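Local coordinates for protein ectonucleoside triphosphate diphosphohydrolase 4 (Homo sapiens, PDB 6WG5) that belongs to the GDA1/CD39 family of nucleoside phosphatases, within the actin-like ATPase clan, at residues 246-249 / 250-254; 449-452 / 453-457. All blocks are in the same frame, centred on the assembly; numbering follows the deposited sequence.

Contact 1 (246-249 / 250-254); sequences QQEE and VAKNL
E248 and E249 reach K252 from the preceding turn of the helix, and both carboxylates end at the same ammonium group. E248 OE1 lies 3.3 Å from K252 NZ, and E249 OE2 stands somewhat farther from that NZ, at 3.6 Å, so the three residues form a salt-bridge network with the lysine between two acids. The glutamates approach differently. E248 runs out extended, so that the lysine chain passes obliquely across its end. E249 folds back at chi2 (-57°) and lies alongside K252, pointing the same way, with OE1 3.8 Å from the methylene carbon CD of the lysine. A final bend at chi4 (66°) brings K252 NZ between the two acids. Their charges probably offset each other only in part, since two carboxylates face one ammonium group on an exposed side of the helix.

Beneath the ion pairs runs regular i to i+4 bonding: V250 N to Q246 O at 3.1 Å, A251 N to Q247 O at 2.9 Å and K252 N to E248 O at 2.7 Å. The stem of K252 runs over the carbonyl of E248.

The other side of helix 245-254 is turned into the protein. There Q247 OE1 accepts a hydrogen bond from A243 N, Q247 and A251 both touch F242, and Q247 also meets Y370. The helix leads directly into the outermost strand 255-259, and L254 already bonds through its backbone to V275 of the adjacent strand 270-279.

Contact 2 (449-452 / 453-457); sequences MFEV and FHRGF
From M449 to H454 the backbone keeps alpha-helical bonding, with F453 N to M449 O and H454 N to F450 O, and then it widens: E451 O accepts from both R455 N and G456 N, each at 2.8 Å, and F457 N reaches back five residues to V452 O at 2.8 Å. On the flank of this turn, E451 and R455 lie side by side in a bidentate salt bridge. R455 grips side-on, NE meeting the syn lone pair of E451 OE1 at 2.8 Å while NH2 meets E451 OE2 at 2.9 Å. The fit is not coplanar, for the carboxylate and guanidinium planes are 47° apart. E451 OE2 also pairs with R349, so the acid joins two arginines and would probably favour its charged form.

The wide i to i+5 bonds make this a pi-type turn, which closes the C-terminal end of helix 436-456 against strand 221-225 of the six-stranded mixed sheet.

Aromatic packing takes another side of the turn. H454 CD2 sits over one face of the F450 ring, 3.4 Å from F450 CE1 and offset toward the rim; the two rings meet obliquely, their planes at 52°. F450 has CG anti to its own N (chi1 -177°), which turns a face of the ring toward H454 CD2. Both imidazole nitrogens are engaged, H454 ND1 with F459 O and H454 NE2 with the hydroxyl of Y401. V452 and F457 run alongside each other, V452 CG1 3.7 Å from F457 CE2, and on the strand V452 packs on M225 and F457 on L223.

How the contacts relate
Contact 1 lies largely at the surface and contact 2 is buried, their centres about 23 Å apart and their nearest atoms about 10 Å apart, without touching. Each is a local contact near the C-terminal end of a helix, 245-254 and 436-456 respectively. Both are tied to the same mixed sheet, 246-254 by running into its edge strand 255-259 and through the L254 backbone bond to V275, 449-457 by side chains on the inner strand 221-225. The chemistry follows: solvent-facing acids, E248 only partly exposed, share one lysine at longer range in 246-254, while 449-457 combines a close bidentate ion pair with aromatic packing and a widened backbone turn.

Contact 1 (246-249 / 250-254)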
loop_
_atom_site.group_PDB
_atom_site.type_symbol
_atom_site.label_atom_id
_atom_site.label_comp_id
_atom_site.label_asym_id
_atom_site.label_seq_id
_atom_site.Cartn_x
_atom_site.Cartn_y
_atom_site.Cartn_z
ATOM N N GLN A 246 6.949 -18.485 -20.786
ATOM C CA GLN A 246 6.951 -17.027 -20.851
ATOM C C GLN A 246 6.082 -16.431 -19.753
ATOM O O GLN A 246 6.472 -15.453 -19.104
ATOM C CB GLN A 246 6.467 -16.566 -22.226
ATOM C CG GLN A 246 6.252 -15.063 -22.345
ATOM C CD GLN A 246 5.726 -14.657 -23.707
ATOM O OE1 GLN A 246 5.971 -15.332 -24.707
ATOM N NE2 GLN A 246 4.988 -13.553 -23.750
ATOM N N GLN A 247 4.891 -16.997 -19.537
ATOM C CA GLN A 247 4.034 -16.519 -18.458
ATOM C C GLN A 247 4.770 -16.558 -17.126
ATOM O O GLN A 247 4.635 -15.644 -16.305
ATOM C CB GLN A 247 2.757 -17.358 -18.386
ATOM C CG GLN A 247 1.633 -16.697 -17.603
ATOM C CD GLN A 247 0.511 -17.657 -17.263
ATOM O OE1 GLN A 247 0.751 -18.782 -16.827
ATOM N NE2 GLN A 247 -0.726 -17.217 -17.464
ATOM N N GLU A 248 5.559 -17.611 -16.898
ATOM C CA GLU A 248 6.351 -17.693 -15.678
ATOM C C GLU A 248 7.389 -16.580 -15.611
ATOM O O GLU A 248 7.696 -16.084 -14.522
ATOM C CB GLU A 248 7.032 -19.059 -15.586
ATOM C CG GLU A 248 7.580 -19.383 -14.207
ATOM C CD GLU A 248 8.400 -20.660 -14.189
ATOM O OE1 GLU A 248 9.026 -20.982 -15.221
ATOM O OE2 GLU A 248 8.412 -21.345 -13.144
ATOM N N GLU A 249 7.943 -16.174 -16.757
ATOM C CA GLU A 249 8.889 -15.063 -16.761
ATOM C C GLU A 249 8.232 -13.789 -16.249
ATOM O O GLU A 249 8.838 -13.032 -15.483
ATOM C CB GLU A 249 9.453 -14.849 -18.167
ATOM C CG GLU A 249 10.179 -16.057 -18.742
ATOM C CD GLU A 249 11.324 -16.527 -17.865
ATOM O OE1 GLU A 249 11.953 -15.679 -17.198
ATOM O OE2 GLU A 249 11.591 -17.748 -17.838
ATOM N N VAL A 250 6.990 -13.535 -16.665
ATOM C CA VAL A 250 6.254 -12.384 -16.153
ATOM C C VAL A 250 5.954 -12.564 -14.670
ATOM O O VAL A 250 6.126 -11.635 -13.871
ATOM C CB VAL A 250 4.968 -12.175 -16.976
ATOM C CG1 VAL A 250 4.023 -11.187 -16.287
ATOM C CG2 VAL A 250 5.314 -11.690 -18.378
ATOM N N ALA A 251 5.505 -13.758 -14.278
ATOM C CA ALA A 251 5.121 -13.990 -12.890
ATOM C C ALA A 251 6.324 -13.904 -11.958
ATOM O O ALA A 251 6.196 -13.447 -10.816
ATOM C CB ALA A 251 4.434 -15.347 -12.757
ATOM N N LYS A 252 7.497 -14.351 -12.416
ATOM C CA LYS A 252 8.714 -14.204 -11.622
ATOM C C LYS A 252 8.838 -12.786 -11.077
ATOM O O LYS A 252 9.142 -12.580 -9.897
ATOM C CB LYS A 252 9.946 -14.542 -12.466
ATOM C CG LYS A 252 10.259 -16.021 -12.622
ATOM C CD LYS A 252 11.514 -16.205 -13.470
ATOM C CE LYS A 252 11.903 -17.668 -13.621
ATOM N NZ LYS A 252 10.907 -18.444 -14.406
ATOM N N ASN A 253 8.594 -11.794 -11.934
ATOM C CA ASN A 253 8.794 -10.400 -11.567
ATOM C C ASN A 253 7.702 -9.869 -10.650
ATOM O O ASN A 253 7.901 -8.828 -10.014
ATOM C CB ASN A 253 8.867 -9.544 -12.831
ATOM C CG ASN A 253 9.573 -8.225 -12.602
ATOM O OD1 ASN A 253 10.573 -8.159 -11.886
ATOM N ND2 ASN A 253 9.051 -7.162 -13.205
ATOM N N LEU A 254 6.558 -10.549 -10.567
ATOM C CA LEU A 254 5.443 -10.112 -9.737
ATOM C C LEU A 254 5.278 -10.962 -8.485
ATOM O O LEU A 254 4.313 -10.767 -7.738
ATOM C CB LEU A 254 4.146 -10.130 -10.547
ATOM C CG LEU A 254 4.163 -9.333 -11.850
ATOM C CD1 LEU A 254 2.815 -9.438 -12.541
ATOM C CD2 LEU A 254 4.529 -7.875 -11.594
#

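Contact 2 (449-452 / 453-457)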
loop_
_atom_site.group_PDB
_atom_site.type_symbol
_atom_site.label_atom_id
_atom_site.label_comp_id
_atom_site.label_asym_id
_atom_site.label_seq_id
_atom_site.Cartn_x
_atom_site.Cartn_y
_atom_site.Cartn_z
ATOM N N MET A 449 -14.009 2.118 -9.165
ATOM C CA MET A 449 -13.709 1.212 -8.060
ATOM C C MET A 449 -14.434 -0.116 -8.238
ATOM O O MET A 449 -13.842 -1.189 -8.084
ATOM C CB MET A 449 -14.110 1.866 -6.736
ATOM C CG MET A 449 -13.492 1.227 -5.504
ATOM S SD MET A 449 -14.650 1.104 -4.122
ATOM C CE MET A 449 -15.528 -0.390 -4.565
ATOM N N PHE A 450 -15.725 -0.056 -8.571
ATOM C CA PHE A 450 -16.525 -1.269 -8.687
ATOM C C PHE A 450 -16.013 -2.169 -9.805
ATOM O O PHE A 450 -15.955 -3.394 -9.649
ATOM C CB PHE A 450 -17.988 -0.896 -8.926
ATOM C CG PHE A 450 -18.914 -2.077 -8.985
ATOM C CD1 PHE A 450 -19.533 -2.545 -7.841
ATOM C CD2 PHE A 450 -19.168 -2.715 -10.187
ATOM C CE1 PHE A 450 -20.386 -3.631 -7.892
ATOM C CE2 PHE A 450 -20.019 -3.802 -10.245
ATOM C CZ PHE A 450 -20.630 -4.259 -9.096
ATOM N N GLU A 451 -15.638 -1.577 -10.941
ATOM C CA GLU A 451 -15.233 -2.365 -12.100
ATOM C C GLU A 451 -13.821 -2.917 -11.946
ATOM O O GLU A 451 -13.575 -4.085 -12.261
ATOM C CB GLU A 451 -15.337 -1.518 -13.368
ATOM C CG GLU A 451 -16.763 -1.274 -13.825
ATOM C CD GLU A 451 -17.458 -2.550 -14.255
ATOM O OE1 GLU A 451 -16.755 -3.509 -14.633
ATOM O OE2 GLU A 451 -18.704 -2.603 -14.211
ATOM N N VAL A 452 -12.879 -2.090 -11.488
ATOM C CA VAL A 452 -11.530 -2.579 -11.209
ATOM C C VAL A 452 -11.593 -3.791 -10.290
ATOM O O VAL A 452 -10.880 -4.782 -10.488
ATOM C CB VAL A 452 -10.676 -1.451 -10.599
ATOM C CG1 VAL A 452 -9.327 -1.979 -10.115
ATOM C CG2 VAL A 452 -10.473 -0.341 -11.612
ATOM N N PHE A 453 -12.456 -3.732 -9.279
ATOM C CA PHE A 453 -12.533 -4.799 -8.288
ATOM C C PHE A 453 -13.153 -6.060 -8.878
ATOM O O PHE A 453 -12.557 -7.141 -8.822
ATOM C CB PHE A 453 -13.335 -4.307 -7.080
ATOM C CG PHE A 453 -13.392 -5.280 -5.935
ATOM C CD1 PHE A 453 -12.238 -5.659 -5.268
ATOM C CD2 PHE A 453 -14.605 -5.790 -5.506
ATOM C CE1 PHE A 453 -12.292 -6.547 -4.208
ATOM C CE2 PHE A 453 -14.668 -6.677 -4.446
ATOM C CZ PHE A 453 -13.509 -7.054 -3.796
ATOM N N HIS A 454 -14.347 -5.941 -9.462
ATOM C CA HIS A 454 -15.129 -7.114 -9.833
ATOM C C HIS A 454 -14.825 -7.648 -11.225
ATOM O O HIS A 454 -15.131 -8.814 -11.496
ATOM C CB HIS A 454 -16.623 -6.802 -9.738
ATOM C CG HIS A 454 -17.123 -6.687 -8.332
ATOM N ND1 HIS A 454 -17.135 -7.754 -7.460
ATOM C CD2 HIS A 454 -17.624 -5.634 -7.645
ATOM C CE1 HIS A 454 -17.619 -7.362 -6.295
ATOM N NE2 HIS A 454 -17.926 -6.081 -6.383
ATOM N N ARG A 455 -14.249 -6.842 -12.115
ATOM C CA ARG A 455 -13.934 -7.325 -13.455
ATOM C C ARG A 455 -12.472 -7.086 -13.803
ATOM O O ARG A 455 -11.901 -7.807 -14.627
ATOM C CB ARG A 455 -14.849 -6.671 -14.493
ATOM C CG ARG A 455 -16.107 -7.489 -14.759
ATOM C CD ARG A 455 -16.816 -7.087 -16.042
ATOM N NE ARG A 455 -17.535 -5.824 -15.911
ATOM C CZ ARG A 455 -18.518 -5.437 -16.720
ATOM N NH1 ARG A 455 -18.912 -6.218 -17.717
ATOM N NH2 ARG A 455 -19.116 -4.268 -16.527
ATOM N N GLY A 456 -11.853 -6.086 -13.186
ATOM C CA GLY A 456 -10.422 -5.926 -13.311
ATOM C C GLY A 456 -9.703 -7.077 -12.640
ATOM O O GLY A 456 -8.943 -7.808 -13.284
ATOM N N PHE A 457 -9.957 -7.255 -11.342
ATOM C CA PHE A 457 -9.351 -8.322 -10.560
ATOM C C PHE A 457 -10.252 -9.543 -10.418
ATOM O O PHE A 457 -9.808 -10.557 -9.869
ATOM C CB PHE A 457 -8.973 -7.801 -9.168
ATOM C CG PHE A 457 -7.951 -6.695 -9.188
ATOM C CD1 PHE A 457 -6.798 -6.810 -9.944
ATOM C CD2 PHE A 457 -8.149 -5.538 -8.453
ATOM C CE1 PHE A 457 -5.859 -5.796 -9.960
ATOM C CE2 PHE A 457 -7.215 -4.519 -8.469
ATOM C CZ PHE A 457 -6.069 -4.649 -9.224
#